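Local coordinates for cytochrome P450 RhF (Acinetobacter radioresistens, PDB 6RO8), which is the heme domain of a longer cytochrome P450 that probably acts as a monooxygenase, with flavin reductase and iron-sulfur parts, at residues 175-180 with 185-190; 226-231 with 243-248; 238-243 with 265-270. One frame throughout, in Å; residues are numbered along the deposited sequence.

All three contacts lie on the same side of the chain's centre and involve the helices that P450 nomenclature calls E to I. Contact 1 joins helices 170-179 and 187-202 and closes before the others open. Contacts 2 and 3 cross along the chain: both use helix 240-250, which packs on helix 207-233 in contact 2 and on helix 257-270 in contact 3. Their centres are about 9 Å apart; those of contacts 1 and 3 are about 10 Å apart, and those of contacts 1 and 2 about 16 Å. Met231 of contact 2 packs on Met241 of contact 3. Contact 2 is the outermost, and contact 3 reaches the heme through Trp240 and Ala270.

Contact 1 of 3, residues 175-180 with 185-190; sequences VALHFL and DDMQEL
Leu177, near the C-terminal end of helix 170-179, meets Met187 and Leu190, in the first turn of helix 187-202, while the backbones stay well apart: the nearest pair of CA atoms, Leu177 CA and Asp185 CA, is separated by 9.6 Å. Leu180 is the first residue to leave the helical conformation, and four residues of loop lead from it to the second segment. Asp186 takes the N-cap position of the next helix, and Leu190 N bonds to Asp186 O at 2.9 Å.

The contact is apolar and rests on one methyl group. With CG anti to its carbonyl carbon (chi1 -61°), Leu177 extends toward the second segment and presents CD1 rather than CD2. Met187 comes at a slant and touches with its sulfur: Leu177 CD1 lies 3.9 Å from Met187 SD, and bends at chi2 and chi3 turn the terminal CE away from the leucine. Leu190 approaches tip to tip, Leu190 CD1 standing 4.1 Å from Leu177 CD1. The one methyl is therefore shared by a thioether and a second leucine methyl.

In cytochrome P450 terms this is the junction of helices E and F, the latter being the first half of the F-G pair that covers the distal side of the heme. Leu177 itself stays about 11 Å from the cofactor, so its contact is structural packing. Its neighbour Phe179 leaves the same helix on another side and touches the heme, while meeting His140 edge-to-face. The second branch of Leu190, CD2, packs on Met268 of helix 257-270, and Met187 also lies against Leu173 and Met174. At the polar margin, Asp185 OD1 and Tyr223 OH share a weak hydrogen bond.

Contact 2 of 3, residues 226-231 with 243-248; sequences RVLEKM and DMIAKN
Between 226-231 and 243-248, both helical throughout, the nearest CA atoms are Met231 CA and Ile245 CA, 8.1 Å apart. Ile245 reaches toward the other helix and touches Leu228 and Met231, which lie about one helical turn apart.

The isoleucine puts its longer branch forward. CG1 stands anti to the carbonyl carbon (chi1 -70°), and the extended chi2 carries CD1 out between the two partners. Met231 meets it at about a right angle and curls round its tip. The methionine chain runs straight to the sulfur and then folds back at chi3 (7°), which brings the terminal methyl to the same side as the root of the chain. Both ends thus press on one methyl: Met231 CB is 3.6 Å from Ile245 CD1, and Met231 CE is also 3.6 Å from Ile245 CD1.

Leu228 passes Ile245 in the reverse sense, the two side chains sliding alongside each other. Its CD1 rests against two successive carbons of the isoleucine, with Leu228 CD1 3.8 Å from Ile245 CD1 and equally far from Ile245 CG1. Together the three buried residues make a wholly apolar contact.

Other helices close round the patch. Leu228 also touches Leu260 of helix 257-270, and Met244, next to Ile245, lies against Tyr259 and Met263 of that helix. Asn248 ND2 donates a hydrogen bond to Val255 O, tying helix 240-250 to the connection that follows it.

About 14 Å separates the Met231 side chain from the heme. The arrangement is the packing of helices G and H of the cytochrome P450 fold, at the outer side of its helical bundle.

Contact 3 of 3, residues 238-243 with 265-270; sequences KGWMYD and MAIMVA. With HIS (histidine), chain C; HEM (protoporphyrin IX containing Fe), chain B.
Apolar packing carries the contact between Trp240 and Met241, at the start of helix 240-250, and Ile267 of helix 257-270; the nearest CA atoms, Met241 CA and Ile267 CA, are 9.2 Å apart. Ile267 divides its branches between the two partners. The side chains of Ile267 and Trp240 cross at about a right angle, and CG1 comes near the indole: Trp240 CZ3 is 3.7 Å from Ile267 CG1 and 4.0 Å from Ile267 CD1. The other branch takes the methionine, with Met241 SD 4.0 Å from Ile267 CG2. Met241 is bent at chi2 and chi3, and its sulfur is the atom that touches as the two side chains slide past each other in opposite directions.

Contacts with the cofactor follow from the same indole. CG stands anti to the backbone N (chi1 -164°), which sends the ring inward until Trp240 CH2 lies 3.8 Å from the heme methyl CMD, which meets the ring at its edge. The carbonyl of Ala270 reaches the porphyrin from the distal side, Ala270 O being 3.6 Å from heme C1C. There a water binds the iron at 2.3 Å, across from the axial Cys381, and a bound histidine lies beside Ala270 and is hydrogen-bonded to Thr274 OG1.

Hydrogen bonds hold the two segments internally. Gly239, the N-cap, receives Asp243 N at its carbonyl, and Ala266 O accepts from both Val269 N and Ala270 N. Outside them, Trp240 NE1 makes a weak hydrogen bond to Met129 O.

Helix 257-270 is the first half of the P450 helix I, which breaks after Ala270 over the heme and resumes as helix 273-288. Helix 240-250 flanks it, joined by a probable hydrogen bond from Trp240 N to Phe179 O of helix 170-179, while helices 187-202 and 207-233 pack on Val269.

Contact 1 of 3, residues 175-180 with 185-190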
# COMPACT_ATOMS: atom_id res chain seq x y z
N VAL A 175 13.12 -0.36 9.13
CA VAL A 175 12.16 -0.68 10.18
C VAL A 175 11.50 -2.03 9.88
O VAL A 175 11.43 -2.91 10.75
CB VAL A 175 11.14 0.47 10.31
CG1 VAL A 175 9.99 0.09 11.22
CG2 VAL A 175 11.85 1.74 10.82
N ALA A 176 11.07 -2.22 8.63
CA ALA A 176 10.41 -3.47 8.24
C ALA A 176 11.30 -4.68 8.50
O ALA A 176 10.91 -5.61 9.21
CB ALA A 176 10.00 -3.41 6.77
N LEU A 177 12.50 -4.69 7.90
CA LEU A 177 13.46 -5.75 8.16
C LEU A 177 13.58 -6.03 9.65
O LEU A 177 13.55 -7.18 10.07
CB LEU A 177 14.83 -5.37 7.59
CG LEU A 177 14.82 -5.17 6.09
CD1 LEU A 177 16.17 -4.62 5.66
CD2 LEU A 177 14.54 -6.49 5.47
N HIS A 178 13.66 -4.97 10.45
CA HIS A 178 13.82 -5.14 11.89
C HIS A 178 12.57 -5.69 12.54
O HIS A 178 12.65 -6.55 13.42
CB HIS A 178 14.23 -3.81 12.53
CG HIS A 178 14.72 -3.96 13.93
ND1 HIS A 178 15.93 -4.54 14.24
CD2 HIS A 178 14.16 -3.60 15.12
CE1 HIS A 178 16.10 -4.54 15.55
NE2 HIS A 178 15.04 -3.97 16.11
N PHE A 179 11.40 -5.21 12.13
CA PHE A 179 10.15 -5.77 12.64
C PHE A 179 10.04 -7.25 12.29
O PHE A 179 9.72 -8.08 13.15
CB PHE A 179 8.97 -4.99 12.08
CG PHE A 179 7.63 -5.50 12.53
CD1 PHE A 179 7.18 -5.27 13.83
CD2 PHE A 179 6.82 -6.20 11.65
CE1 PHE A 179 5.93 -5.73 14.24
CE2 PHE A 179 5.59 -6.68 12.05
CZ PHE A 179 5.14 -6.44 13.35
N LEU A 180 10.27 -7.61 11.03
CA LEU A 180 10.42 -9.00 10.66
C LEU A 180 11.73 -9.51 11.25
O LEU A 180 12.50 -8.77 11.84
CB LEU A 180 10.37 -9.15 9.14
CG LEU A 180 9.17 -8.45 8.50
CD1 LEU A 180 9.32 -8.28 6.99
CD2 LEU A 180 7.89 -9.21 8.79
N ASP A 185 20.57 -6.61 4.21
CA ASP A 185 21.76 -6.59 3.38
C ASP A 185 21.55 -5.57 2.28
O ASP A 185 21.08 -4.46 2.56
CB ASP A 185 22.11 -7.98 2.81
CG ASP A 185 20.93 -8.68 2.20
OD1 ASP A 185 19.79 -8.21 2.38
OD2 ASP A 185 21.16 -9.72 1.55
N ASP A 186 21.89 -5.91 1.03
CA ASP A 186 21.82 -4.93 -0.05
C ASP A 186 20.43 -4.31 -0.12
O ASP A 186 19.45 -4.99 -0.44
CB ASP A 186 22.22 -5.55 -1.38
CG ASP A 186 22.70 -4.51 -2.39
OD1 ASP A 186 22.46 -3.31 -2.16
OD2 ASP A 186 23.29 -4.91 -3.42
N MET A 187 20.33 -3.03 0.21
CA MET A 187 19.04 -2.38 0.28
C MET A 187 18.60 -1.86 -1.07
O MET A 187 17.39 -1.81 -1.35
CB MET A 187 19.08 -1.24 1.28
CG MET A 187 19.58 -1.71 2.62
SD MET A 187 18.25 -1.83 3.80
CE MET A 187 17.89 -0.08 3.98
N GLN A 188 19.55 -1.47 -1.92
CA GLN A 188 19.17 -1.17 -3.30
C GLN A 188 18.69 -2.43 -4.01
O GLN A 188 17.79 -2.36 -4.85
CB GLN A 188 20.34 -0.51 -4.04
CG GLN A 188 20.48 1.00 -3.77
CD GLN A 188 19.25 1.82 -4.19
OE1 GLN A 188 18.44 1.39 -5.02
NE2 GLN A 188 19.11 3.02 -3.61
N GLU A 189 19.25 -3.59 -3.65
CA GLU A 189 18.77 -4.85 -4.21
C GLU A 189 17.40 -5.21 -3.66
O GLU A 189 16.50 -5.63 -4.41
CB GLU A 189 19.77 -5.96 -3.92
CG GLU A 189 19.76 -7.08 -4.95
CD GLU A 189 20.24 -6.64 -6.33
OE1 GLU A 189 20.83 -5.54 -6.45
OE2 GLU A 189 20.02 -7.40 -7.30
N LEU A 190 17.21 -5.06 -2.35
CA LEU A 190 15.88 -5.24 -1.77
C LEU A 190 14.89 -4.29 -2.42
O LEU A 190 13.73 -4.66 -2.67
CB LEU A 190 15.92 -5.00 -0.27
CG LEU A 190 16.29 -6.25 0.51
CD1 LEU A 190 16.90 -5.87 1.84
CD2 LEU A 190 15.06 -7.08 0.69

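Contact 2 of 3, residues 226-231 with 243-248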
# COMPACT_ATOMS: atom_id res chain seq x y z
N ARG A 226 15.96 -18.66 0.48
CA ARG A 226 17.21 -18.76 1.23
C ARG A 226 17.08 -18.10 2.61
O ARG A 226 17.56 -18.64 3.62
CB ARG A 226 18.35 -18.12 0.40
CG ARG A 226 19.77 -18.24 1.02
CD ARG A 226 20.77 -17.17 0.49
NE ARG A 226 20.47 -15.80 0.92
CZ ARG A 226 21.37 -14.86 1.17
NH1 ARG A 226 22.68 -15.15 1.10
NH2 ARG A 226 20.98 -13.65 1.57
N VAL A 227 16.39 -16.96 2.67
CA VAL A 227 16.20 -16.26 3.94
C VAL A 227 15.40 -17.12 4.91
O VAL A 227 15.82 -17.38 6.04
CB VAL A 227 15.50 -14.91 3.71
CG1 VAL A 227 15.26 -14.20 5.04
CG2 VAL A 227 16.33 -14.02 2.80
N LEU A 228 14.21 -17.55 4.48
CA LEU A 228 13.33 -18.37 5.31
C LEU A 228 14.03 -19.63 5.77
O LEU A 228 13.70 -20.15 6.84
CB LEU A 228 12.06 -18.71 4.53
CG LEU A 228 11.04 -19.60 5.24
CD1 LEU A 228 10.49 -18.85 6.44
CD2 LEU A 228 9.92 -20.00 4.32
N GLU A 229 15.00 -20.12 4.99
CA GLU A 229 15.72 -21.32 5.36
C GLU A 229 16.69 -21.05 6.49
O GLU A 229 16.79 -21.84 7.43
CB GLU A 229 16.45 -21.89 4.14
CG GLU A 229 16.76 -23.38 4.22
CD GLU A 229 15.58 -24.21 4.73
OE1 GLU A 229 14.43 -23.91 4.34
OE2 GLU A 229 15.81 -25.16 5.51
N LYS A 230 17.41 -19.93 6.41
CA LYS A 230 18.34 -19.56 7.48
C LYS A 230 17.59 -19.24 8.77
O LYS A 230 18.01 -19.66 9.86
CB LYS A 230 19.20 -18.38 7.05
CG LYS A 230 19.86 -18.55 5.70
CD LYS A 230 21.08 -17.65 5.54
CE LYS A 230 21.37 -17.37 4.08
NZ LYS A 230 22.50 -16.42 3.88
N MET A 231 16.50 -18.49 8.67
CA MET A 231 15.73 -18.18 9.87
C MET A 231 15.15 -19.46 10.48
O MET A 231 15.16 -19.62 11.71
CB MET A 231 14.63 -17.17 9.54
CG MET A 231 15.18 -15.83 9.06
SD MET A 231 13.92 -14.60 8.65
CE MET A 231 12.48 -15.49 9.20
N ASP A 243 8.01 -15.47 14.42
CA ASP A 243 6.75 -15.90 15.02
C ASP A 243 6.02 -16.87 14.11
O ASP A 243 5.59 -17.94 14.55
CB ASP A 243 5.88 -14.69 15.33
CG ASP A 243 6.51 -13.76 16.34
OD1 ASP A 243 7.31 -14.23 17.18
OD2 ASP A 243 6.21 -12.55 16.29
N MET A 244 5.89 -16.52 12.83
CA MET A 244 5.22 -17.42 11.90
C MET A 244 5.92 -18.77 11.84
O MET A 244 5.28 -19.82 11.97
CB MET A 244 5.14 -16.80 10.50
CG MET A 244 4.97 -15.31 10.44
SD MET A 244 4.41 -14.77 8.82
CE MET A 244 4.28 -13.00 9.03
N ILE A 245 7.24 -18.76 11.63
CA ILE A 245 8.03 -20.00 11.59
C ILE A 245 7.71 -20.86 12.81
O ILE A 245 7.44 -22.06 12.70
CB ILE A 245 9.53 -19.68 11.52
CG1 ILE A 245 9.92 -19.10 10.16
CG2 ILE A 245 10.36 -20.93 11.79
CD1 ILE A 245 11.41 -18.77 10.09
N ALA A 246 7.72 -20.23 13.99
CA ALA A 246 7.36 -20.92 15.23
C ALA A 246 5.94 -21.47 15.17
O ALA A 246 5.70 -22.64 15.49
CB ALA A 246 7.53 -19.97 16.40
N LYS A 247 4.96 -20.64 14.78
CA LYS A 247 3.59 -21.12 14.72
C LYS A 247 3.44 -22.24 13.69
O LYS A 247 2.57 -23.11 13.83
CB LYS A 247 2.63 -19.96 14.40
CG LYS A 247 2.34 -19.04 15.61
CD LYS A 247 1.39 -19.68 16.63
CE LYS A 247 1.21 -18.80 17.87
NZ LYS A 247 -0.09 -19.03 18.56
N ASN A 248 4.31 -22.26 12.68
CA ASN A 248 4.26 -23.33 11.69
C ASN A 248 4.68 -24.66 12.30
O ASN A 248 4.16 -25.72 11.93
CB ASN A 248 5.15 -22.97 10.51
CG ASN A 248 5.41 -24.14 9.61
OD1 ASN A 248 6.44 -24.80 9.73
ND2 ASN A 248 4.47 -24.43 8.72

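Contact 3 of 3, residues 238-243 with 265-270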
# COMPACT_ATOMS: atom_id res chain seq x y z
N LYS A 238 14.14 -13.31 16.98
CA LYS A 238 12.95 -12.52 17.26
C LYS A 238 12.61 -11.70 16.02
O LYS A 238 13.50 -11.22 15.31
CB LYS A 238 13.15 -11.63 18.50
CG LYS A 238 11.90 -10.81 18.91
CD LYS A 238 12.12 -9.96 20.19
CE LYS A 238 10.87 -9.13 20.56
NZ LYS A 238 11.12 -8.31 21.82
N GLY A 239 11.31 -11.56 15.77
CA GLY A 239 10.76 -10.82 14.65
C GLY A 239 9.50 -11.53 14.20
O GLY A 239 9.28 -12.70 14.48
N TRP A 240 8.66 -10.80 13.47
CA TRP A 240 7.37 -11.36 13.10
C TRP A 240 7.51 -12.64 12.27
O TRP A 240 6.73 -13.59 12.44
CB TRP A 240 6.56 -10.34 12.33
CG TRP A 240 5.14 -10.69 12.26
CD1 TRP A 240 4.41 -11.40 13.18
CD2 TRP A 240 4.24 -10.35 11.22
NE1 TRP A 240 3.11 -11.51 12.77
CE2 TRP A 240 2.97 -10.87 11.57
CE3 TRP A 240 4.37 -9.64 10.02
CZ2 TRP A 240 1.86 -10.71 10.75
CZ3 TRP A 240 3.27 -9.49 9.21
CH2 TRP A 240 2.03 -10.01 9.58
N MET A 241 8.51 -12.70 11.39
CA MET A 241 8.67 -13.91 10.58
C MET A 241 9.08 -15.10 11.46
O MET A 241 8.62 -16.23 11.23
CB MET A 241 9.69 -13.68 9.46
CG MET A 241 9.15 -12.85 8.30
SD MET A 241 7.58 -13.50 7.67
CE MET A 241 8.00 -15.22 7.36
N TYR A 242 9.91 -14.86 12.48
CA TYR A 242 10.21 -15.92 13.44
C TYR A 242 8.96 -16.38 14.18
O TYR A 242 8.85 -17.56 14.54
CB TYR A 242 11.25 -15.44 14.45
CG TYR A 242 12.63 -15.35 13.87
CD1 TYR A 242 13.34 -16.49 13.49
CD2 TYR A 242 13.23 -14.11 13.69
CE1 TYR A 242 14.61 -16.40 12.94
CE2 TYR A 242 14.50 -14.00 13.14
CZ TYR A 242 15.19 -15.15 12.77
OH TYR A 242 16.44 -15.01 12.23
N ASP A 243 8.01 -15.47 14.42
CA ASP A 243 6.75 -15.90 15.02
C ASP A 243 6.02 -16.87 14.11
O ASP A 243 5.59 -17.94 14.55
CB ASP A 243 5.88 -14.69 15.33
CG ASP A 243 6.51 -13.76 16.34
OD1 ASP A 243 7.31 -14.23 17.18
OD2 ASP A 243 6.21 -12.55 16.29
N MET A 265 7.97 -13.26 0.90
CA MET A 265 8.16 -12.36 -0.23
C MET A 265 7.15 -11.23 -0.23
O MET A 265 7.51 -10.07 -0.46
CB MET A 265 8.08 -13.12 -1.55
CG MET A 265 8.85 -12.41 -2.64
SD MET A 265 8.57 -13.10 -4.29
CE MET A 265 6.81 -13.35 -4.26
N ALA A 266 5.88 -11.55 0.01
CA ALA A 266 4.87 -10.50 -0.01
C ALA A 266 5.10 -9.49 1.11
O ALA A 266 5.08 -8.27 0.88
CB ALA A 266 3.48 -11.14 0.09
N ILE A 267 5.37 -9.98 2.32
CA ILE A 267 5.48 -9.08 3.46
C ILE A 267 6.75 -8.23 3.37
O ILE A 267 6.79 -7.12 3.90
CB ILE A 267 5.38 -9.86 4.80
CG1 ILE A 267 4.76 -8.95 5.87
CG2 ILE A 267 6.74 -10.40 5.24
CD1 ILE A 267 3.48 -8.28 5.42
N MET A 268 7.77 -8.71 2.66
CA MET A 268 9.00 -7.93 2.50
C MET A 268 8.85 -6.78 1.54
O MET A 268 9.82 -6.03 1.37
CB MET A 268 10.15 -8.81 2.05
CG MET A 268 10.71 -9.60 3.19
SD MET A 268 12.16 -10.53 2.69
CE MET A 268 12.77 -9.52 1.36
N VAL A 269 7.70 -6.63 0.90
CA VAL A 269 7.34 -5.41 0.21
C VAL A 269 6.29 -4.63 0.99
O VAL A 269 6.42 -3.41 1.16
CB VAL A 269 6.85 -5.73 -1.22
CG1 VAL A 269 6.27 -4.48 -1.92
CG2 VAL A 269 7.99 -6.37 -2.04
N ALA A 270 5.28 -5.32 1.52
CA ALA A 270 4.14 -4.66 2.15
C ALA A 270 4.50 -4.01 3.50
O ALA A 270 3.88 -3.01 3.86
CB ALA A 270 3.01 -5.67 2.33
N HIS C . 1.15 -4.75 -0.57
CA HIS C . 0.17 -3.88 0.08
C HIS C . 0.83 -2.98 1.12
O HIS C . 0.13 -2.26 1.84
CB HIS C . -0.94 -4.71 0.73
CG HIS C . -0.44 -5.94 1.41
ND1 HIS C . -0.77 -6.25 2.72
CD2 HIS C . 0.35 -6.95 0.97
CE1 HIS C . -0.19 -7.40 3.05
NE2 HIS C . 0.49 -7.84 2.01
OXT HIS C . 2.06 -2.96 1.24
CHA HEM B . -3.65 -5.41 4.73
CHB HEM B . -2.77 -0.85 3.29
CHC HEM B . 1.36 -0.73 5.88
CHD HEM B . 0.67 -5.43 6.89
C1A HEM B . -3.78 -4.19 4.10
C2A HEM B . -4.83 -3.79 3.18
C3A HEM B . -4.59 -2.54 2.79
C4A HEM B . -3.37 -2.09 3.43
CMA HEM B . -5.48 -1.74 1.82
CAA HEM B . -6.05 -4.64 2.75
CBA HEM B . -7.22 -4.22 3.61
CGA HEM B . -8.44 -5.05 3.33
O1A HEM B . -8.39 -5.93 2.44
O2A HEM B . -9.47 -4.82 4.01
C1B HEM B . -1.64 -0.39 3.93
C2B HEM B . -1.17 0.98 3.94
C3B HEM B . -0.01 1.01 4.64
C4B HEM B . 0.28 -0.34 5.11
CMB HEM B . -1.92 2.14 3.23
CAB HEM B . 0.90 2.21 4.99
CBB HEM B . 0.59 3.50 4.81
C1C HEM B . 1.55 -1.99 6.38
C2C HEM B . 2.66 -2.48 7.19
C3C HEM B . 2.43 -3.78 7.46
C4C HEM B . 1.19 -4.16 6.84
CMC HEM B . 3.85 -1.59 7.63
CAC HEM B . 3.25 -4.83 8.26
CBC HEM B . 4.43 -4.54 8.83
C1D HEM B . -0.53 -5.85 6.39
C2D HEM B . -1.07 -7.19 6.48
C3D HEM B . -2.26 -7.19 5.90
C4D HEM B . -2.53 -5.84 5.40
CMD HEM B . -0.39 -8.41 7.14
CAD HEM B . -3.16 -8.44 5.77
CBD HEM B . -4.07 -8.62 6.97
CGD HEM B . -5.21 -9.54 6.59
O1D HEM B . -5.24 -10.00 5.43
O2D HEM B . -6.10 -9.81 7.43
NA HEM B . -2.90 -3.14 4.20
NB HEM B . -0.74 -1.16 4.65
NC HEM B . 0.68 -3.06 6.19
ND HEM B . -1.45 -5.05 5.72
FE HEM B . -1.07 -3.10 5.22
O HOH W 1 -0.09 -3.94 3.31